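Local coordinates for Sodium/calcium exchanger membrane region domain-containing protein (Archaeoglobus fulgidus, PDB 4KPP), which probably exchanges protons for calcium ions across the membrane, as a member of the sodium/calcium exchanger family, at residues G137-I142 with F386-R391; E133-I138 with R270-M275; L33-L38 with V224-E229; E229-T234 with Q247-L252; T320-L325 with I362-Y367. All blocks are in the same frame, centred on the assembly; numbering follows the deposited sequence.

In the fold
Five contacts tie helices of one chain together, and they fall into two groups. Contacts 1 and 2 share Gly137 and Ile138, have centres about 14 Å apart and lie near the bound calcium ion: the side chain of Leu134 is about 6 Å from the ion and that of Arg139 about 11 Å. Contacts 3 and 4 both use helix 224-237, touch each other, and have centres about 8 Å apart; they sit across the chain's centre from the first pair, about 41 Å between the centres of contacts 1 and 3. Contact 5 joins helices 311-331 and 357-377, with the Tyr367 side chain about 14 Å from the calcium.

Contact 1: residues G137-I142 with F386-R391; sequences GIRLEI and FRTVKR
Arg139, in the first turn of helix 138-152, lays its aliphatic stem against Thr388 of helix 379-393, and the two side chains cross at about a right angle. CB lies 3.5 Å from Thr388 OG1 and 4.0 Å from Thr388 CB. A chi1 of -62° sets CG beside the backbone N and opposite the carbonyl carbon. The stem runs past the hydroxyl, with CG bowed away to 4.1 Å from Thr388 OG1 and CD back at 3.5 Å from the same atom. From CG to NE the chain runs extended, carrying the guanidinium past the threonine. There NH2 forms a salt bridge with Glu381, further back on helix 379-393. The hydroxyl that the stem brushes is itself hydrogen-bonded to the carbonyl of Glu384, one turn earlier, and Arg139 O takes a hydrogen bond from Ser385 OG.

On the other flank of Thr388, CG2 comes 4.2 Å from Leu140 N. Leu140 CD2 then approaches Val389 CG2 at 4.4 Å, a loose apolar touch that coincides with the nearest backbone approach. The axes of the two short helical segments pass 8.4 Å apart at 105°, close to perpendicular, which fits the small patch of 173 Å² buried between them.

Between the two segments the touch is therefore van der Waals packing of methylene, methyl and hydroxyl groups, while the polar links between the two helices, Arg139 NH2 to Glu381 and Arg139 O to Ser385 OG, are made just outside segment 386-391.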
# COMPACT_ATOMS: atom_id res chain seq x y z
N GLY A 137 1.79 -19.27 5.76
CA GLY A 137 2.76 -18.22 6.00
C GLY A 137 2.12 -16.89 6.34
O GLY A 137 2.78 -16.00 6.86
N ILE A 138 0.83 -16.76 6.05
CA ILE A 138 0.08 -15.54 6.33
C ILE A 138 0.05 -15.22 7.83
O ILE A 138 -0.04 -14.06 8.22
CB ILE A 138 -1.34 -15.62 5.70
CG1 ILE A 138 -1.28 -15.23 4.23
CG2 ILE A 138 -2.32 -14.69 6.40
CD1 ILE A 138 -0.72 -13.84 3.98
N ARG A 139 0.17 -16.26 8.66
CA ARG A 139 0.18 -16.08 10.11
C ARG A 139 1.27 -15.11 10.57
O ARG A 139 1.16 -14.49 11.62
CB ARG A 139 0.35 -17.42 10.83
CG ARG A 139 -0.76 -18.42 10.58
CD ARG A 139 -0.68 -19.56 11.59
NE ARG A 139 -1.28 -20.80 11.10
CZ ARG A 139 -2.55 -21.15 11.29
NH1 ARG A 139 -3.00 -22.30 10.81
NH2 ARG A 139 -3.37 -20.34 11.95
N LEU A 140 2.33 -15.00 9.77
CA LEU A 140 3.39 -14.03 10.02
C LEU A 140 2.82 -12.62 9.96
O LEU A 140 2.86 -11.88 10.95
CB LEU A 140 4.51 -14.19 8.98
CG LEU A 140 5.95 -13.78 9.30
CD1 LEU A 140 6.70 -13.44 8.02
CD2 LEU A 140 6.06 -12.63 10.30
N GLU A 141 2.28 -12.25 8.80
CA GLU A 141 1.74 -10.91 8.61
C GLU A 141 0.58 -10.61 9.56
O GLU A 141 0.41 -9.47 9.99
CB GLU A 141 1.32 -10.66 7.16
CG GLU A 141 1.32 -11.88 6.27
CD GLU A 141 2.69 -12.22 5.72
OE1 GLU A 141 3.36 -11.32 5.17
OE2 GLU A 141 3.11 -13.39 5.85
N ILE A 142 -0.19 -11.64 9.90
CA ILE A 142 -1.29 -11.50 10.86
C ILE A 142 -0.79 -11.01 12.21
O ILE A 142 -1.37 -10.11 12.81
CB ILE A 142 -2.04 -12.84 11.05
CG1 ILE A 142 -2.78 -13.22 9.77
CG2 ILE A 142 -3.01 -12.76 12.22
CD1 ILE A 142 -3.56 -14.52 9.88
N PHE A 386 1.24 -16.64 16.91
CA PHE A 386 2.31 -16.33 17.84
C PHE A 386 3.43 -17.36 17.74
O PHE A 386 4.61 -17.03 17.84
CB PHE A 386 1.76 -16.28 19.27
CG PHE A 386 2.82 -16.23 20.33
CD1 PHE A 386 3.43 -15.03 20.66
CD2 PHE A 386 3.20 -17.38 21.00
CE1 PHE A 386 4.40 -14.99 21.64
CE2 PHE A 386 4.17 -17.34 21.98
CZ PHE A 386 4.77 -16.14 22.30
N ARG A 387 3.05 -18.62 17.54
CA ARG A 387 4.02 -19.71 17.44
C ARG A 387 4.75 -19.71 16.10
O ARG A 387 5.90 -20.13 16.02
CB ARG A 387 3.33 -21.06 17.67
CG ARG A 387 3.09 -21.37 19.13
CD ARG A 387 2.09 -22.50 19.30
NE ARG A 387 1.99 -22.90 20.70
CZ ARG A 387 0.99 -23.63 21.20
NH1 ARG A 387 -0.01 -24.02 20.41
NH2 ARG A 387 0.98 -23.95 22.49
N THR A 388 4.08 -19.24 15.06
CA THR A 388 4.71 -19.09 13.75
C THR A 388 5.91 -18.16 13.84
O THR A 388 6.98 -18.44 13.30
CB THR A 388 3.72 -18.53 12.71
OG1 THR A 388 2.67 -19.48 12.50
CG2 THR A 388 4.43 -18.26 11.39
N VAL A 389 5.72 -17.04 14.53
CA VAL A 389 6.79 -16.07 14.73
C VAL A 389 7.86 -16.65 15.66
O VAL A 389 9.05 -16.40 15.48
CB VAL A 389 6.24 -14.75 15.30
CG1 VAL A 389 7.37 -13.77 15.59
CG2 VAL A 389 5.25 -14.15 14.32
N LYS A 390 7.43 -17.43 16.64
CA LYS A 390 8.35 -18.08 17.57
C LYS A 390 9.28 -19.07 16.86
O LYS A 390 10.43 -19.23 17.24
CB LYS A 390 7.57 -18.78 18.69
CG LYS A 390 8.44 -19.30 19.81
CD LYS A 390 7.58 -19.88 20.93
CE LYS A 390 8.44 -20.44 22.04
NZ LYS A 390 7.60 -21.00 23.14
N ARG A 391 8.77 -19.74 15.82
CA ARG A 391 9.58 -20.69 15.07
C ARG A 391 10.58 -19.99 14.15
O ARG A 391 11.72 -20.43 14.02
CB ARG A 391 8.70 -21.63 14.24
CG ARG A 391 7.91 -22.63 15.06
CD ARG A 391 7.37 -23.74 14.17
NE ARG A 391 6.75 -23.21 12.95
CZ ARG A 391 5.48 -22.83 12.86
NH1 ARG A 391 4.69 -22.91 13.92
NH2 ARG A 391 5.01 -22.36 11.72

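Contact 2: residues E133-I138 with R270-M275; sequences ELDDGI and RVSASM
The short connection between strand 131-133 and helix 138-152, close to the calcium site, here leans on the first turn of helix 271-285 through Leu134 and Asp135, which meet Met275 and Ser272. Strand 131-133 pairs antiparallel with strand 335-337, and Leu134 shares backbone hydrogen bonding with Leu334 between the calcium-binding residues Asp333 and Lys335; its side chain lies about 6 Å from the ion. A type I turn from Asp135 to Ile138, closed by a weak bond between Ile138 N and Asp135 O, then leads into the helix.

The CA atoms of Leu134 and Ser272 mark the nearest backbone approach, at 5.6 Å. Asp135 turns its carboxylate onto the methylene of Ser272: OD1 is 3.5 Å and OD2 3.6 Å from Ser272 CB, with CG kept beside the backbone N by chi1 of -39°. What orients the carboxylate is Asn276, one turn further on, whose ND2 donates a hydrogen bond to OD2. Replacing the aspartate by alanine would probably leave the Asn276 amide without this acceptor and uncover Ser272 CB. Ser272 OG stays 3.7 Å from Glu133 O, too far for a hydrogen bond.

Beneath this polar flank lies an apolar one, in which Leu134 and Met275 both also touch Ile336. Met275 meets the leucine near its root, and its chain bends at chi2 and chi3 beyond that: Leu134 CD1 sits 3.6 Å from Met275 CB and 3.9 Å from Met275 CG.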
# COMPACT_ATOMS: atom_id res chain seq x y z
N GLU A 133 -8.75 -19.33 -0.04
CA GLU A 133 -7.88 -19.85 1.01
C GLU A 133 -6.48 -19.22 0.95
O GLU A 133 -5.95 -18.98 -0.13
CB GLU A 133 -7.79 -21.37 0.93
CG GLU A 133 -7.50 -21.90 -0.47
CD GLU A 133 -7.64 -23.40 -0.55
OE1 GLU A 133 -7.39 -23.96 -1.64
OE2 GLU A 133 -8.01 -24.03 0.47
N LEU A 134 -5.90 -18.97 2.12
CA LEU A 134 -4.57 -18.37 2.20
C LEU A 134 -3.54 -19.36 2.73
O LEU A 134 -3.88 -20.32 3.42
CB LEU A 134 -4.59 -17.11 3.07
CG LEU A 134 -5.44 -15.91 2.63
CD1 LEU A 134 -5.52 -15.81 1.11
CD2 LEU A 134 -6.83 -15.96 3.25
N ASP A 135 -2.27 -19.12 2.41
CA ASP A 135 -1.18 -19.99 2.84
C ASP A 135 -0.98 -19.91 4.35
O ASP A 135 -1.50 -19.01 5.00
CB ASP A 135 0.13 -19.60 2.13
CG ASP A 135 -0.09 -19.20 0.68
OD1 ASP A 135 -0.06 -20.10 -0.19
OD2 ASP A 135 -0.30 -18.00 0.42
N ASP A 136 -0.22 -20.86 4.89
CA ASP A 136 0.07 -20.88 6.33
C ASP A 136 1.01 -19.75 6.72
O ASP A 136 1.03 -19.32 7.87
CB ASP A 136 0.69 -22.22 6.74
CG ASP A 136 -0.30 -23.37 6.64
OD1 ASP A 136 -1.51 -23.12 6.77
OD2 ASP A 136 0.15 -24.52 6.45
N GLY A 137 1.79 -19.27 5.76
CA GLY A 137 2.76 -18.22 6.00
C GLY A 137 2.12 -16.89 6.34
O GLY A 137 2.78 -16.00 6.86
N ILE A 138 0.83 -16.76 6.05
CA ILE A 138 0.08 -15.54 6.33
C ILE A 138 0.05 -15.22 7.83
O ILE A 138 -0.04 -14.06 8.22
CB ILE A 138 -1.34 -15.62 5.70
CG1 ILE A 138 -1.28 -15.23 4.23
CG2 ILE A 138 -2.32 -14.69 6.40
CD1 ILE A 138 -0.72 -13.84 3.98
N ARG A 270 -3.41 -17.73 -9.74
CA ARG A 270 -2.46 -17.58 -8.64
C ARG A 270 -3.07 -16.68 -7.57
O ARG A 270 -2.59 -15.57 -7.32
CB ARG A 270 -1.14 -16.99 -9.15
N VAL A 271 -4.14 -17.17 -6.94
CA VAL A 271 -4.89 -16.39 -5.96
C VAL A 271 -4.13 -16.21 -4.65
O VAL A 271 -4.15 -15.13 -4.05
CB VAL A 271 -6.26 -17.03 -5.67
CG1 VAL A 271 -7.08 -16.14 -4.75
CG2 VAL A 271 -7.00 -17.29 -6.97
N SER A 272 -3.45 -17.26 -4.20
CA SER A 272 -2.71 -17.24 -2.94
C SER A 272 -1.61 -16.19 -2.93
O SER A 272 -1.55 -15.35 -2.03
CB SER A 272 -2.12 -18.61 -2.65
OG SER A 272 -3.14 -19.57 -2.48
N ALA A 273 -0.73 -16.25 -3.92
CA ALA A 273 0.36 -15.29 -4.04
C ALA A 273 -0.17 -13.87 -4.21
O ALA A 273 0.42 -12.92 -3.69
CB ALA A 273 1.27 -15.66 -5.20
N SER A 274 -1.28 -13.74 -4.92
CA SER A 274 -1.91 -12.44 -5.14
C SER A 274 -2.38 -11.84 -3.82
O SER A 274 -2.17 -10.65 -3.56
CB SER A 274 -3.08 -12.58 -6.11
OG SER A 274 -3.62 -11.31 -6.43
N MET A 275 -3.00 -12.66 -2.98
CA MET A 275 -3.47 -12.20 -1.68
C MET A 275 -2.31 -12.00 -0.70
O MET A 275 -2.38 -11.13 0.17
CB MET A 275 -4.49 -13.18 -1.08
CG MET A 275 -5.80 -13.28 -1.85
SD MET A 275 -6.62 -11.69 -2.10
CE MET A 275 -6.70 -11.06 -0.43

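Contact 3: residues L33-L38 with V224-E229; sequences LTQTLL and VEAFSE
Gln35 and Ala226 are joined by a hydrogen bond between helices 32-60 and 224-237. Gln35 NE2 donates to Ala226 O at 2.8 Å with an N-H...O angle of 151°, somewhat bent. It approaches from beside the oxygen, the C=O...N angle being 112°, and is tilted moderately from the carbonyl plane. With CG opposite the backbone N (chi1 170°) and the chain extended beyond it, the amide reaches across to helix 224-237 and lies against the methyl, Gln35 CD lying 3.7 Å from Ala226 CB. A leucine in its place would probably cost Ala226 O this donor and leave the two helices joined here by packing alone.

Next to it, Thr36 CG2 lies 3.7 Å from Phe227 CE1, while Thr36 O meets the edge of the same ring near its plane, 3.4 Å from Phe227 CD1. The close approach fits the nearest CA pair, Thr36 and Phe227, at 4.7 Å.

One shell out, Thr36 OG1 is bonded to Ala32 O, which fixes the hydroxyl and presents CG2 to the ring; Trp20 touches Ala226. Far from the calcium site, this is helix-to-helix packing within the mainly helical membrane bundle of the exchanger, in which a glutamine side chain donates to a backbone carbonyl of the neighbouring helix.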
# COMPACT_ATOMS: atom_id res chain seq x y z
N LEU A 33 -5.99 20.29 -14.16
CA LEU A 33 -6.45 18.94 -14.46
C LEU A 33 -5.48 18.17 -15.36
O LEU A 33 -5.15 17.02 -15.09
CB LEU A 33 -7.85 18.95 -15.07
CG LEU A 33 -8.43 17.57 -15.38
CD1 LEU A 33 -8.53 16.74 -14.10
CD2 LEU A 33 -9.78 17.66 -16.08
N THR A 34 -5.04 18.81 -16.44
CA THR A 34 -4.15 18.14 -17.39
C THR A 34 -2.78 17.85 -16.78
O THR A 34 -2.16 16.82 -17.08
CB THR A 34 -4.04 18.91 -18.72
OG1 THR A 34 -2.66 19.08 -19.07
CG2 THR A 34 -4.71 20.26 -18.62
N GLN A 35 -2.31 18.73 -15.90
CA GLN A 35 -1.09 18.47 -15.15
C GLN A 35 -1.24 17.22 -14.30
O GLN A 35 -0.31 16.42 -14.20
CB GLN A 35 -0.71 19.66 -14.26
CG GLN A 35 0.43 19.34 -13.29
CD GLN A 35 0.93 20.55 -12.53
OE1 GLN A 35 1.45 21.50 -13.11
NE2 GLN A 35 0.78 20.52 -11.21
N THR A 36 -2.41 17.05 -13.70
CA THR A 36 -2.71 15.90 -12.86
C THR A 36 -2.72 14.61 -13.67
O THR A 36 -2.14 13.61 -13.28
CB THR A 36 -4.07 16.05 -12.16
OG1 THR A 36 -4.11 17.29 -11.45
CG2 THR A 36 -4.32 14.90 -11.20
N LEU A 37 -3.41 14.66 -14.81
CA LEU A 37 -3.52 13.50 -15.69
C LEU A 37 -2.15 13.04 -16.20
O LEU A 37 -1.82 11.85 -16.11
CB LEU A 37 -4.44 13.82 -16.87
CG LEU A 37 -5.88 14.17 -16.47
CD1 LEU A 37 -6.70 14.63 -17.67
CD2 LEU A 37 -6.54 12.98 -15.79
N LEU A 38 -1.36 13.97 -16.73
CA LEU A 38 -0.06 13.64 -17.29
C LEU A 38 0.95 13.16 -16.25
O LEU A 38 1.61 12.14 -16.44
CB LEU A 38 0.51 14.83 -18.07
CG LEU A 38 -0.24 15.20 -19.36
CD1 LEU A 38 0.49 16.31 -20.11
CD2 LEU A 38 -0.45 13.98 -20.25
N VAL A 224 5.47 13.53 -8.49
CA VAL A 224 4.55 13.54 -7.35
C VAL A 224 4.07 14.92 -6.92
O VAL A 224 2.91 15.09 -6.57
CB VAL A 224 5.11 12.79 -6.12
CG1 VAL A 224 4.97 11.29 -6.31
CG2 VAL A 224 6.56 13.19 -5.85
N GLU A 225 4.97 15.90 -6.93
CA GLU A 225 4.60 17.26 -6.55
C GLU A 225 3.54 17.81 -7.49
O GLU A 225 2.51 18.31 -7.05
CB GLU A 225 5.82 18.17 -6.53
CG GLU A 225 5.50 19.63 -6.24
CD GLU A 225 6.73 20.51 -6.18
OE1 GLU A 225 7.82 20.04 -6.56
OE2 GLU A 225 6.61 21.67 -5.74
N ALA A 226 3.79 17.71 -8.79
CA ALA A 226 2.85 18.22 -9.78
C ALA A 226 1.53 17.46 -9.71
O ALA A 226 0.46 18.05 -9.84
CB ALA A 226 3.45 18.13 -11.17
N PHE A 227 1.61 16.15 -9.50
CA PHE A 227 0.40 15.35 -9.38
C PHE A 227 -0.39 15.72 -8.12
O PHE A 227 -1.61 15.82 -8.16
CB PHE A 227 0.73 13.85 -9.39
CG PHE A 227 -0.46 12.98 -9.12
CD1 PHE A 227 -1.46 12.82 -10.06
CD2 PHE A 227 -0.58 12.32 -7.90
CE1 PHE A 227 -2.56 12.02 -9.80
CE2 PHE A 227 -1.68 11.51 -7.64
CZ PHE A 227 -2.67 11.36 -8.59
N SER A 228 0.32 15.93 -7.01
CA SER A 228 -0.33 16.24 -5.73
C SER A 228 -0.90 17.66 -5.74
O SER A 228 -2.04 17.87 -5.32
CB SER A 228 0.65 16.09 -4.56
OG SER A 228 1.25 14.80 -4.55
N GLU A 229 -0.11 18.62 -6.21
CA GLU A 229 -0.57 20.00 -6.30
C GLU A 229 -1.61 20.15 -7.41
O GLU A 229 -2.49 21.00 -7.32
CB GLU A 229 0.60 20.95 -6.54
CG GLU A 229 1.62 20.99 -5.40
CD GLU A 229 1.02 21.45 -4.08
OE1 GLU A 229 -0.00 22.16 -4.09
OE2 GLU A 229 1.59 21.10 -3.02

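Contact 4: residues E229-T234 with Q247-L252; sequences EGLLET and QWIAPL
Leu231 of helix 224-237 plants both of its methyls on Ile249 and Ala250 of helix 242-267, where the exchanger's helical bundle has an irregular helix: a wider pi-type turn at 247-249 is followed by a kink at Pro251, whose nitrogen makes no bond to the preceding turn. The leucine forks, sending one branch to each neighbour. CD1 goes to Ala250, 3.6 Å from its CB and 3.8 Å from its CA, so it touches the CA as well as the methyl. CD2 turns to Ile249 and meets CG2 at 3.7 Å. Leu231 and Ile249 cross obliquely, and CG2 is the branch that points across because it stands opposite the isoleucine's backbone N, while CG1 (chi1 -59°) lies beside that nitrogen.

Leu231 has a chi1 of -110°, away from the usual staggered values, and its two methyls meet successive residues. The patch is small, 120 Å² in all, and the nearest CA pair, Leu231 and Ala250, is 7.7 Å apart, so it is the leucine side chain that spans the gap. Thr36 of helix 32-60 touches Leu231 too.

Beside this apolar joint, the helix carrying Leu231 is stitched by Thr234, whose OG1 donates to Gly230 O at 2.9 Å from the face opposite to Thr234 N, which bonds the same oxygen.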
# COMPACT_ATOMS: atom_id res chain seq x y z
N GLU A 229 -0.11 18.62 -6.21
CA GLU A 229 -0.57 20.00 -6.30
C GLU A 229 -1.61 20.15 -7.41
O GLU A 229 -2.49 21.00 -7.32
CB GLU A 229 0.60 20.95 -6.54
CG GLU A 229 1.62 20.99 -5.40
CD GLU A 229 1.02 21.45 -4.08
OE1 GLU A 229 -0.00 22.16 -4.09
OE2 GLU A 229 1.59 21.10 -3.02
N GLY A 230 -1.49 19.34 -8.45
CA GLY A 230 -2.46 19.33 -9.52
C GLY A 230 -3.81 18.87 -9.01
O GLY A 230 -4.84 19.47 -9.33
N LEU A 231 -3.81 17.81 -8.22
CA LEU A 231 -5.03 17.31 -7.59
C LEU A 231 -5.67 18.37 -6.71
O LEU A 231 -6.86 18.64 -6.83
CB LEU A 231 -4.73 16.07 -6.75
CG LEU A 231 -5.26 14.73 -7.27
CD1 LEU A 231 -4.93 13.62 -6.29
CD2 LEU A 231 -6.75 14.81 -7.53
N LEU A 232 -4.87 18.96 -5.83
CA LEU A 232 -5.36 20.00 -4.92
C LEU A 232 -5.92 21.19 -5.66
O LEU A 232 -6.94 21.76 -5.26
CB LEU A 232 -4.25 20.45 -3.96
CG LEU A 232 -3.83 19.48 -2.86
CD1 LEU A 232 -2.68 20.05 -2.04
CD2 LEU A 232 -5.01 19.14 -1.96
N GLU A 233 -5.26 21.58 -6.75
CA GLU A 233 -5.71 22.70 -7.56
C GLU A 233 -7.03 22.38 -8.26
O GLU A 233 -7.96 23.18 -8.22
CB GLU A 233 -4.64 23.07 -8.60
CG GLU A 233 -3.98 24.41 -8.35
CD GLU A 233 -4.90 25.58 -8.61
OE1 GLU A 233 -5.76 25.88 -7.76
OE2 GLU A 233 -4.76 26.22 -9.68
N THR A 234 -7.09 21.21 -8.88
CA THR A 234 -8.29 20.76 -9.57
C THR A 234 -9.50 20.74 -8.63
O THR A 234 -10.59 21.20 -9.01
CB THR A 234 -8.09 19.35 -10.18
OG1 THR A 234 -7.10 19.41 -11.21
CG2 THR A 234 -9.39 18.83 -10.78
N GLN A 247 -7.52 11.97 0.26
CA GLN A 247 -7.78 10.70 0.93
C GLN A 247 -8.21 9.59 -0.02
O GLN A 247 -7.86 8.43 0.19
CB GLN A 247 -8.85 10.90 2.01
CG GLN A 247 -8.99 9.74 2.97
CD GLN A 247 -9.78 10.12 4.21
OE1 GLN A 247 -9.48 9.67 5.31
NE2 GLN A 247 -10.81 10.94 4.03
N TRP A 248 -8.96 9.93 -1.06
CA TRP A 248 -9.55 8.90 -1.91
C TRP A 248 -9.02 8.86 -3.34
O TRP A 248 -8.78 7.77 -3.88
CB TRP A 248 -11.08 9.01 -1.91
CG TRP A 248 -11.66 9.00 -0.53
CD1 TRP A 248 -12.45 9.96 0.03
CD2 TRP A 248 -11.50 7.98 0.47
NE1 TRP A 248 -12.79 9.61 1.31
CE2 TRP A 248 -12.22 8.40 1.61
CE3 TRP A 248 -10.82 6.76 0.51
CZ2 TRP A 248 -12.28 7.63 2.77
CZ3 TRP A 248 -10.88 6.01 1.68
CH2 TRP A 248 -11.61 6.44 2.79
N ILE A 249 -8.83 10.02 -3.96
CA ILE A 249 -8.38 10.05 -5.34
C ILE A 249 -6.89 9.76 -5.47
O ILE A 249 -6.48 8.95 -6.29
CB ILE A 249 -8.72 11.39 -6.03
CG1 ILE A 249 -10.23 11.62 -6.01
CG2 ILE A 249 -8.22 11.39 -7.47
CD1 ILE A 249 -10.66 12.90 -6.69
N ALA A 250 -6.08 10.43 -4.65
CA ALA A 250 -4.63 10.24 -4.69
C ALA A 250 -4.17 8.79 -4.42
O ALA A 250 -3.32 8.28 -5.15
CB ALA A 250 -3.91 11.23 -3.76
N PRO A 251 -4.72 8.13 -3.39
CA PRO A 251 -4.29 6.74 -3.21
C PRO A 251 -4.79 5.82 -4.32
O PRO A 251 -4.14 4.81 -4.61
CB PRO A 251 -4.93 6.34 -1.87
CG PRO A 251 -5.15 7.61 -1.17
CD PRO A 251 -5.51 8.60 -2.24
N LEU A 252 -5.92 6.16 -4.93
CA LEU A 252 -6.47 5.36 -6.01
C LEU A 252 -5.46 5.28 -7.15
O LEU A 252 -5.28 4.23 -7.76
CB LEU A 252 -7.79 5.96 -6.51
CG LEU A 252 -8.69 5.01 -7.30
CD1 LEU A 252 -9.27 3.94 -6.38
CD2 LEU A 252 -9.80 5.76 -8.02

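Contact 5: residues T320-L325 with I362-Y367; sequences TAAQSL and IISAIY
The Tyr367 ring carries Gln323 on one face: Gln323 CA stands over its centre, 3.6 Å from the centroid and 12° off the normal, a CH-pi contact. Gln323 CB joins it there, 3.5 Å from Tyr367 CE2. Ala322 O approaches the ring obliquely and closes on Tyr367 CB at 3.3 Å. The glutamine runs alongside the ring in the same direction as the tyrosine, CG opposite the backbone N and the chain extended, which brings its amide level with the phenol hydroxyl; amide and ring planes are 45° apart.

At that end one water joins the two polar groups. It accepts from Gln323 NE2 at 2.6 Å and bonds Tyr367 OH at 3.0 Å, while NE2 also donates to Arg109 O on helix 96-127. The amide nitrogen is thus shared between a water and a backbone carbonyl.

Helices 311-331 and 357-377, both part of the membrane bundle, run nearly parallel here: the axes of the two short segments pass 8.3 Å apart at 25°. The small side chains of Ala322 and Ser364 are consistent with this closeness. Their CA atoms are 5.4 Å apart, and Ala322 CB touches both Ser364 O and Tyr367 CB, 3.7 Å from each. Ser364 OG bonds back to Arg360 O in its own helix. On the far side of helix 311-331, Ser324 OG donates to Thr320 O and also meets Lys282 NZ in a hydrogen bond.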
# COMPACT_ATOMS: atom_id res chain seq x y z
N THR A 320 -9.40 3.65 10.92
CA THR A 320 -8.48 2.80 10.16
C THR A 320 -7.99 1.64 11.01
O THR A 320 -7.88 0.51 10.53
CB THR A 320 -7.27 3.60 9.65
OG1 THR A 320 -7.72 4.79 8.98
CG2 THR A 320 -6.45 2.77 8.69
N ALA A 321 -7.69 1.93 12.27
CA ALA A 321 -7.26 0.89 13.21
C ALA A 321 -8.39 -0.10 13.45
O ALA A 321 -8.16 -1.31 13.54
CB ALA A 321 -6.83 1.52 14.52
N ALA A 322 -9.61 0.42 13.53
CA ALA A 322 -10.79 -0.41 13.73
C ALA A 322 -11.01 -1.36 12.55
O ALA A 322 -11.25 -2.55 12.74
CB ALA A 322 -12.03 0.45 13.95
N GLN A 323 -10.91 -0.82 11.34
CA GLN A 323 -11.02 -1.63 10.13
C GLN A 323 -9.93 -2.68 10.09
O GLN A 323 -10.14 -3.80 9.60
CB GLN A 323 -10.93 -0.76 8.88
CG GLN A 323 -11.16 -1.53 7.59
CD GLN A 323 -10.59 -0.82 6.37
OE1 GLN A 323 -9.54 -0.19 6.44
NE2 GLN A 323 -11.29 -0.91 5.25
N SER A 324 -8.75 -2.33 10.59
CA SER A 324 -7.59 -3.22 10.56
C SER A 324 -7.73 -4.36 11.57
O SER A 324 -7.25 -5.46 11.33
CB SER A 324 -6.30 -2.44 10.80
OG SER A 324 -6.16 -1.40 9.85
N LEU A 325 -8.38 -4.07 12.69
CA LEU A 325 -8.68 -5.10 13.68
C LEU A 325 -9.61 -6.13 13.06
O LEU A 325 -9.39 -7.34 13.17
CB LEU A 325 -9.37 -4.47 14.90
CG LEU A 325 -8.97 -4.98 16.28
CD1 LEU A 325 -10.13 -4.82 17.27
CD2 LEU A 325 -8.47 -6.42 16.24
N ILE A 362 -19.63 5.31 14.58
CA ILE A 362 -20.52 4.16 14.44
C ILE A 362 -19.82 3.00 13.74
O ILE A 362 -19.83 1.87 14.23
CB ILE A 362 -21.82 4.53 13.67
CG1 ILE A 362 -22.74 5.37 14.56
CG2 ILE A 362 -22.55 3.28 13.22
CD1 ILE A 362 -23.97 5.88 13.85
N ILE A 363 -19.20 3.29 12.60
CA ILE A 363 -18.49 2.27 11.83
C ILE A 363 -17.28 1.74 12.61
O ILE A 363 -16.97 0.55 12.55
CB ILE A 363 -18.06 2.78 10.45
CG1 ILE A 363 -19.27 3.30 9.67
CG2 ILE A 363 -17.37 1.69 9.65
CD1 ILE A 363 -20.31 2.25 9.41
N SER A 364 -16.60 2.63 13.34
CA SER A 364 -15.51 2.22 14.21
C SER A 364 -16.00 1.20 15.23
O SER A 364 -15.39 0.15 15.42
CB SER A 364 -14.89 3.42 14.94
OG SER A 364 -14.25 4.30 14.04
N ALA A 365 -17.11 1.52 15.89
CA ALA A 365 -17.71 0.64 16.89
C ALA A 365 -18.09 -0.71 16.28
O ALA A 365 -17.86 -1.76 16.88
CB ALA A 365 -18.92 1.30 17.53
N ILE A 366 -18.67 -0.68 15.08
CA ILE A 366 -19.10 -1.90 14.41
C ILE A 366 -17.91 -2.81 14.05
O ILE A 366 -17.96 -4.01 14.29
CB ILE A 366 -19.95 -1.58 13.15
CG1 ILE A 366 -21.25 -0.90 13.57
CG2 ILE A 366 -20.25 -2.85 12.37
CD1 ILE A 366 -22.21 -0.63 12.42
N TYR A 367 -16.86 -2.22 13.50
CA TYR A 367 -15.63 -2.95 13.20
C TYR A 367 -15.12 -3.68 14.44
O TYR A 367 -14.85 -4.88 14.39
CB TYR A 367 -14.54 -1.99 12.73
CG TYR A 367 -14.59 -1.63 11.26
CD1 TYR A 367 -14.91 -2.57 10.30
CD2 TYR A 367 -14.30 -0.34 10.85
CE1 TYR A 367 -14.95 -2.24 8.95
CE2 TYR A 367 -14.33 0.01 9.51
CZ TYR A 367 -14.66 -0.94 8.57
OH TYR A 367 -14.69 -0.59 7.24
O HOH W 1 -13.45 -2.33 5.18